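Local structure of oxalate biosynthetic component 1 (Burkholderia thailandensis, 5IKY) at residues P113-N118 and D177-N182; Q131-L136 and G147-A152. The protein is a bifunctional enzyme of quorum sensing-dependent oxalate production, a serine hydrolase of the alpha/beta hydrolase fold with an additional lyase activity. All blocks are in the same frame, centred on the assembly; numbering follows the deposited sequence.

Overall arrangement
Well into the chain, strand 114-115 leads into helix 117-121 and on through helix 126-138, and the chain then returns by way of strands 142-143 and 149-150. Contact 2 closes the short return from helix 126-138 to strand 149-150, with ten residues between its segments. Contact 1 closes the wider loop, joining 113-118 to 177-182 across 58 residues, and the whole of contact 2 falls within that span. The two meet in one small antiparallel sheet, where I115 N and L149 O lie 2.8 Å apart, a probable hydrogen bond. Contact 2 fixes a helix against the sheet's middle strand; contact 1 ties its edge strand to helix 176-181.

Contact 1: residues P113-N118 and D177-N182; sequences PLITRN and DSLFEN
The edge strand of a three-stranded antiparallel sheet meets helix 176-181 here, in the N-terminal family region of the enzyme, and I115 and L179 carry the encounter. I115 belongs to strand 114-115, L179 to the helix. Their methyl ends do the touching: I115 CD1 lies 3.8 Å from L179 CD2, and I115 CG1 follows at 4.2 Å from the same methyl. The two side chains approach at a slant, and their backbones stay well apart, with CA atoms 8.2 Å from each other. The extended branch of I115 bridges the gap: CG1 sits beside the backbone N (chi1 -59°), and a fully stretched second torsion of -180° carries CD1 out to the helix. L179 adopts a similar shape and offers one of its two methyls, while the same side chain also rests on I60 of strand 60-64 and on W184. Beside this pair, N182 and L114 cover part of each other. Polar links belong to the strand's other surroundings. I115 pairs through its backbone with L149 of the neighbouring strand, and T116 caps the start of helix 117-121. The join between the segments is thus small, 102 Å² in all, and its closest contact is apolar. Between I115 and L179 the attraction is dispersion between methyl groups, which sets a spacing between strand and helix but prescribes no exact direction in the way a hydrogen bond would.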
loop_
_atom_site.group_PDB
_atom_site.type_symbol
_atom_site.label_atom_id
_atom_site.label_comp_id
_atom_site.label_asym_id
_atom_site.label_seq_id
_atom_site.Cartn_x
_atom_site.Cartn_y
_atom_site.Cartn_z
ATOM N N PRO A 113 -26.027 -8.517 -20.866
ATOM C CA PRO A 113 -25.697 -9.600 -21.799
ATOM C C PRO A 113 -24.797 -10.638 -21.142
ATOM O O PRO A 113 -23.783 -10.275 -20.548
ATOM C CB PRO A 113 -24.965 -8.880 -22.934
ATOM C CG PRO A 113 -25.523 -7.509 -22.915
ATOM C CD PRO A 113 -25.793 -7.189 -21.465
ATOM N N LEU A 114 -25.168 -11.909 -21.238
ATOM C CA LEU A 114 -24.418 -12.966 -20.577
ATOM C C LEU A 114 -24.247 -14.178 -21.477
ATOM O O LEU A 114 -25.225 -14.790 -21.906
ATOM C CB LEU A 114 -25.109 -13.383 -19.277
ATOM C CG LEU A 114 -24.476 -14.550 -18.519
ATOM C CD1 LEU A 114 -23.189 -14.113 -17.844
ATOM C CD2 LEU A 114 -25.451 -15.125 -17.504
ATOM N N ILE A 115 -22.995 -14.509 -21.767
ATOM C CA ILE A 115 -22.666 -15.746 -22.455
ATOM C C ILE A 115 -22.134 -16.734 -21.424
ATOM O O ILE A 115 -20.996 -16.616 -20.961
ATOM C CB ILE A 115 -21.633 -15.521 -23.573
ATOM C CG1 ILE A 115 -22.176 -14.516 -24.590
ATOM C CG2 ILE A 115 -21.277 -16.838 -24.248
ATOM C CD1 ILE A 115 -21.233 -14.233 -25.731
ATOM N N THR A 116 -22.972 -17.698 -21.059
ATOM C CA THR A 116 -22.663 -18.615 -19.967
ATOM C C THR A 116 -21.477 -19.520 -20.275
ATOM O O THR A 116 -21.170 -19.794 -21.436
ATOM C CB THR A 116 -23.872 -19.500 -19.620
ATOM O OG1 THR A 116 -24.315 -20.187 -20.797
ATOM C CG2 THR A 116 -25.010 -18.653 -19.074
ATOM N N ARG A 117 -20.819 -19.977 -19.215
ATOM C CA ARG A 117 -19.695 -20.898 -19.327
ATOM C C ARG A 117 -20.114 -22.189 -20.023
ATOM O O ARG A 117 -19.362 -22.748 -20.823
ATOM C CB ARG A 117 -19.122 -21.192 -17.939
ATOM C CG ARG A 117 -18.145 -22.352 -17.881
ATOM C CD ARG A 117 -17.084 -22.111 -16.821
ATOM N NE ARG A 117 -16.224 -23.275 -16.625
ATOM C CZ ARG A 117 -15.253 -23.635 -17.456
ATOM N NH1 ARG A 117 -14.517 -24.708 -17.197
ATOM N NH2 ARG A 117 -15.021 -22.931 -18.553
ATOM N N ASN A 118 -21.323 -22.653 -19.723
ATOM C CA ASN A 118 -21.859 -23.854 -20.353
ATOM C C ASN A 118 -22.023 -23.689 -21.862
ATOM O O ASN A 118 -21.790 -24.628 -22.624
ATOM C CB ASN A 118 -23.199 -24.233 -19.721
ATOM C CG ASN A 118 -23.036 -24.906 -18.373
ATOM O OD1 ASN A 118 -22.127 -25.712 -18.176
ATOM N ND2 ASN A 118 -23.918 -24.578 -17.436
ATOM N N ASP A 177 -26.624 -20.009 -31.842
ATOM C CA ASP A 177 -28.070 -19.899 -31.723
ATOM C C ASP A 177 -28.408 -18.869 -30.691
ATOM O O ASP A 177 -29.304 -18.038 -30.884
ATOM C CB ASP A 177 -28.697 -21.258 -31.333
ATOM C CG ASP A 177 -28.244 -21.760 -29.970
ATOM O OD1 ASP A 177 -27.284 -21.198 -29.403
ATOM O OD2 ASP A 177 -28.871 -22.698 -29.438
ATOM N N SER A 178 -27.692 -18.986 -29.576
ATOM C CA SER A 178 -28.013 -18.260 -28.366
ATOM C C SER A 178 -27.762 -16.773 -28.545
ATOM O O SER A 178 -28.438 -15.927 -27.947
ATOM C CB SER A 178 -27.203 -18.796 -27.179
ATOM O OG SER A 178 -27.493 -18.072 -25.972
ATOM N N LEU A 179 -26.768 -16.457 -29.363
ATOM C CA LEU A 179 -26.465 -15.070 -29.650
ATOM C C LEU A 179 -27.642 -14.444 -30.387
ATOM O O LEU A 179 -28.093 -13.354 -30.040
ATOM C CB LEU A 179 -25.176 -14.960 -30.460
ATOM C CG LEU A 179 -23.988 -15.655 -29.790
ATOM C CD1 LEU A 179 -22.735 -15.591 -30.652
ATOM C CD2 LEU A 179 -23.728 -15.060 -28.413
ATOM N N PHE A 180 -28.145 -15.156 -31.388
ATOM C CA PHE A 180 -29.330 -14.729 -32.122
ATOM C C PHE A 180 -30.547 -14.615 -31.204
ATOM O O PHE A 180 -31.341 -13.683 -31.329
ATOM C CB PHE A 180 -29.620 -15.699 -33.269
ATOM C CG PHE A 180 -28.631 -15.612 -34.395
ATOM C CD1 PHE A 180 -28.100 -14.388 -34.768
ATOM C CD2 PHE A 180 -28.235 -16.747 -35.083
ATOM C CE1 PHE A 180 -27.192 -14.295 -35.803
ATOM C CE2 PHE A 180 -27.325 -16.661 -36.121
ATOM C CZ PHE A 180 -26.802 -15.432 -36.481
ATOM N N GLU A 181 -30.680 -15.557 -30.275
ATOM C CA GLU A 181 -31.790 -15.546 -29.329
ATOM C C GLU A 181 -31.601 -14.480 -28.249
ATOM O O GLU A 181 -32.531 -14.169 -27.505
ATOM C CB GLU A 181 -31.953 -16.924 -28.682
ATOM N N ASN A 182 -30.395 -13.922 -28.169
ATOM C CA ASN A 182 -30.090 -12.900 -27.171
ATOM C C ASN A 182 -29.763 -11.535 -27.771
ATOM O O ASN A 182 -29.057 -10.738 -27.154
ATOM C CB ASN A 182 -28.927 -13.348 -26.284
ATOM C CG ASN A 182 -29.381 -14.191 -25.108
ATOM O OD1 ASN A 182 -30.551 -14.558 -25.004
ATOM N ND2 ASN A 182 -28.451 -14.498 -24.211
#

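Contact 2: residues Q131-L136 and G147-A152; sequences QIVLQL and GSLTWA
L149, on the middle strand of a small three-stranded antiparallel sheet, packs on the face of helix 126-138 that bears V133 and L136. The apolar contacts are the whole of the direct interaction. L149 reaches out with a single methyl, CD1, which comes within 3.7 Å of L136 CD1 and 4.1 Å of V133 CG2. It also approaches the helix backbone itself, at V133 CA. Both helix side chains stand at about a right angle to that of L149. With CG beside its backbone N (chi1 -60°) and the second torsion extended (172°), L149 sends CD1 straight to the helix. All three residues are buried, and of the 155 Å² covered, L149 alone supplies 81 Å².

Backbone hydrogen bonds give each partner its shape. In the helix, L136 N donates to I132 O at 2.9 Å; in the sheet, T150 pairs with T142 on the neighbouring strand 142-143.

Further side-chain neighbours continue the same core. L136 also touches I115, W141 and T158, V133 meets V487, and I132 turns to helix 162-172 through F164 and M168. Beyond L149 along the chain, the ring of W151 meets that of W141, their planes inclined at about 55°, and W151 NE1 is hydrogen-bonded to the carbonyl oxygen of R155.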
loop_
_atom_site.group_PDB
_atom_site.type_symbol
_atom_site.label_atom_id
_atom_site.label_comp_id
_atom_site.label_asym_id
_atom_site.label_seq_id
_atom_site.Cartn_x
_atom_site.Cartn_y
_atom_site.Cartn_z
ATOM N N GLN A 131 -10.129 -17.474 -28.677
ATOM C CA GLN A 131 -10.220 -16.311 -29.548
ATOM C C GLN A 131 -11.511 -15.541 -29.304
ATOM O O GLN A 131 -11.539 -14.315 -29.401
ATOM C CB GLN A 131 -10.117 -16.738 -31.012
ATOM C CG GLN A 131 -8.816 -17.455 -31.341
ATOM C CD GLN A 131 -8.765 -17.947 -32.774
ATOM O OE1 GLN A 131 -9.454 -17.422 -33.649
ATOM N NE2 GLN A 131 -7.945 -18.964 -33.022
ATOM N N ILE A 132 -12.575 -16.267 -28.974
ATOM C CA ILE A 132 -13.842 -15.646 -28.615
ATOM C C ILE A 132 -13.704 -14.896 -27.296
ATOM O O ILE A 132 -14.045 -13.716 -27.200
ATOM C CB ILE A 132 -14.971 -16.688 -28.505
ATOM C CG1 ILE A 132 -15.303 -17.258 -29.885
ATOM C CG2 ILE A 132 -16.212 -16.074 -27.871
ATOM C CD1 ILE A 132 -16.359 -18.341 -29.857
ATOM N N VAL A 133 -13.194 -15.589 -26.282
ATOM C CA VAL A 133 -12.966 -14.988 -24.974
ATOM C C VAL A 133 -12.022 -13.793 -25.077
ATOM O O VAL A 133 -12.258 -12.754 -24.460
ATOM C CB VAL A 133 -12.389 -16.012 -23.972
ATOM C CG1 VAL A 133 -11.973 -15.325 -22.680
ATOM C CG2 VAL A 133 -13.407 -17.111 -23.692
ATOM N N LEU A 134 -10.966 -13.934 -25.871
ATOM C CA LEU A 134 -10.001 -12.852 -26.039
ATOM C C LEU A 134 -10.596 -11.670 -26.799
ATOM O O LEU A 134 -10.284 -10.519 -26.499
ATOM C CB LEU A 134 -8.744 -13.354 -26.751
ATOM C CG LEU A 134 -7.789 -14.195 -25.899
ATOM C CD1 LEU A 134 -6.519 -14.522 -26.666
ATOM C CD2 LEU A 134 -7.463 -13.483 -24.595
ATOM N N GLN A 135 -11.452 -11.950 -27.779
ATOM C CA GLN A 135 -12.082 -10.878 -28.545
ATOM C C GLN A 135 -13.077 -10.088 -27.707
ATOM O O GLN A 135 -13.075 -8.857 -27.728
ATOM C CB GLN A 135 -12.782 -11.428 -29.789
ATOM C CG GLN A 135 -11.971 -11.281 -31.064
ATOM C CD GLN A 135 -11.762 -9.831 -31.473
ATOM O OE1 GLN A 135 -12.418 -8.924 -30.961
ATOM N NE2 GLN A 135 -10.844 -9.611 -32.404
ATOM N N LEU A 136 -13.928 -10.795 -26.970
ATOM C CA LEU A 136 -14.947 -10.130 -26.169
ATOM C C LEU A 136 -14.318 -9.345 -25.021
ATOM O O LEU A 136 -14.746 -8.230 -24.722
ATOM C CB LEU A 136 -15.967 -11.141 -25.637
ATOM C CG LEU A 136 -16.819 -11.832 -26.708
ATOM C CD1 LEU A 136 -17.994 -12.567 -26.090
ATOM C CD2 LEU A 136 -17.305 -10.831 -27.742
ATOM N N GLY A 147 -17.169 -18.072 -14.625
ATOM C CA GLY A 147 -16.376 -18.342 -15.809
ATOM C C GLY A 147 -17.099 -17.940 -17.080
ATOM O O GLY A 147 -16.699 -18.317 -18.179
ATOM N N SER A 148 -18.174 -17.173 -16.924
ATOM C CA SER A 148 -18.955 -16.699 -18.060
ATOM C C SER A 148 -18.484 -15.323 -18.515
ATOM O O SER A 148 -17.690 -14.675 -17.835
ATOM C CB SER A 148 -20.441 -16.648 -17.703
ATOM O OG SER A 148 -20.897 -17.905 -17.238
ATOM N N LEU A 149 -18.977 -14.883 -19.668
ATOM C CA LEU A 149 -18.660 -13.554 -20.180
ATOM C C LEU A 149 -19.877 -12.641 -20.062
ATOM O O LEU A 149 -20.997 -13.044 -20.382
ATOM C CB LEU A 149 -18.190 -13.637 -21.633
ATOM C CG LEU A 149 -16.935 -14.475 -21.883
ATOM C CD1 LEU A 149 -16.685 -14.640 -23.375
ATOM C CD2 LEU A 149 -15.726 -13.850 -21.199
ATOM N N THR A 150 -19.659 -11.415 -19.598
ATOM C CA THR A 150 -20.758 -10.480 -19.388
ATOM C C THR A 150 -20.385 -9.047 -19.761
ATOM O O THR A 150 -19.207 -8.700 -19.855
ATOM C CB THR A 150 -21.238 -10.501 -17.922
ATOM O OG1 THR A 150 -22.308 -9.565 -17.752
ATOM C CG2 THR A 150 -20.100 -10.135 -16.984
ATOM N N TRP A 151 -21.407 -8.223 -19.966
ATOM C CA TRP A 151 -21.232 -6.822 -20.330
ATOM C C TRP A 151 -22.000 -5.938 -19.349
ATOM O O TRP A 151 -23.195 -6.135 -19.134
ATOM C CB TRP A 151 -21.708 -6.586 -21.764
ATOM C CG TRP A 151 -21.593 -5.173 -22.221
ATOM C CD1 TRP A 151 -22.558 -4.210 -22.161
ATOM C CD2 TRP A 151 -20.447 -4.557 -22.818
ATOM N NE1 TRP A 151 -22.082 -3.031 -22.681
ATOM C CE2 TRP A 151 -20.787 -3.218 -23.092
ATOM C CE3 TRP A 151 -19.165 -5.008 -23.146
ATOM C CZ2 TRP A 151 -19.893 -2.326 -23.678
ATOM C CZ3 TRP A 151 -18.277 -4.121 -23.724
ATOM C CH2 TRP A 151 -18.646 -2.796 -23.984
ATOM N N ALA A 152 -21.313 -4.960 -18.763
ATOM C CA ALA A 152 -21.864 -4.214 -17.631
ATOM C C ALA A 152 -22.408 -2.827 -17.980
ATOM O O ALA A 152 -23.185 -2.254 -17.217
ATOM C CB ALA A 152 -20.806 -4.086 -16.544
#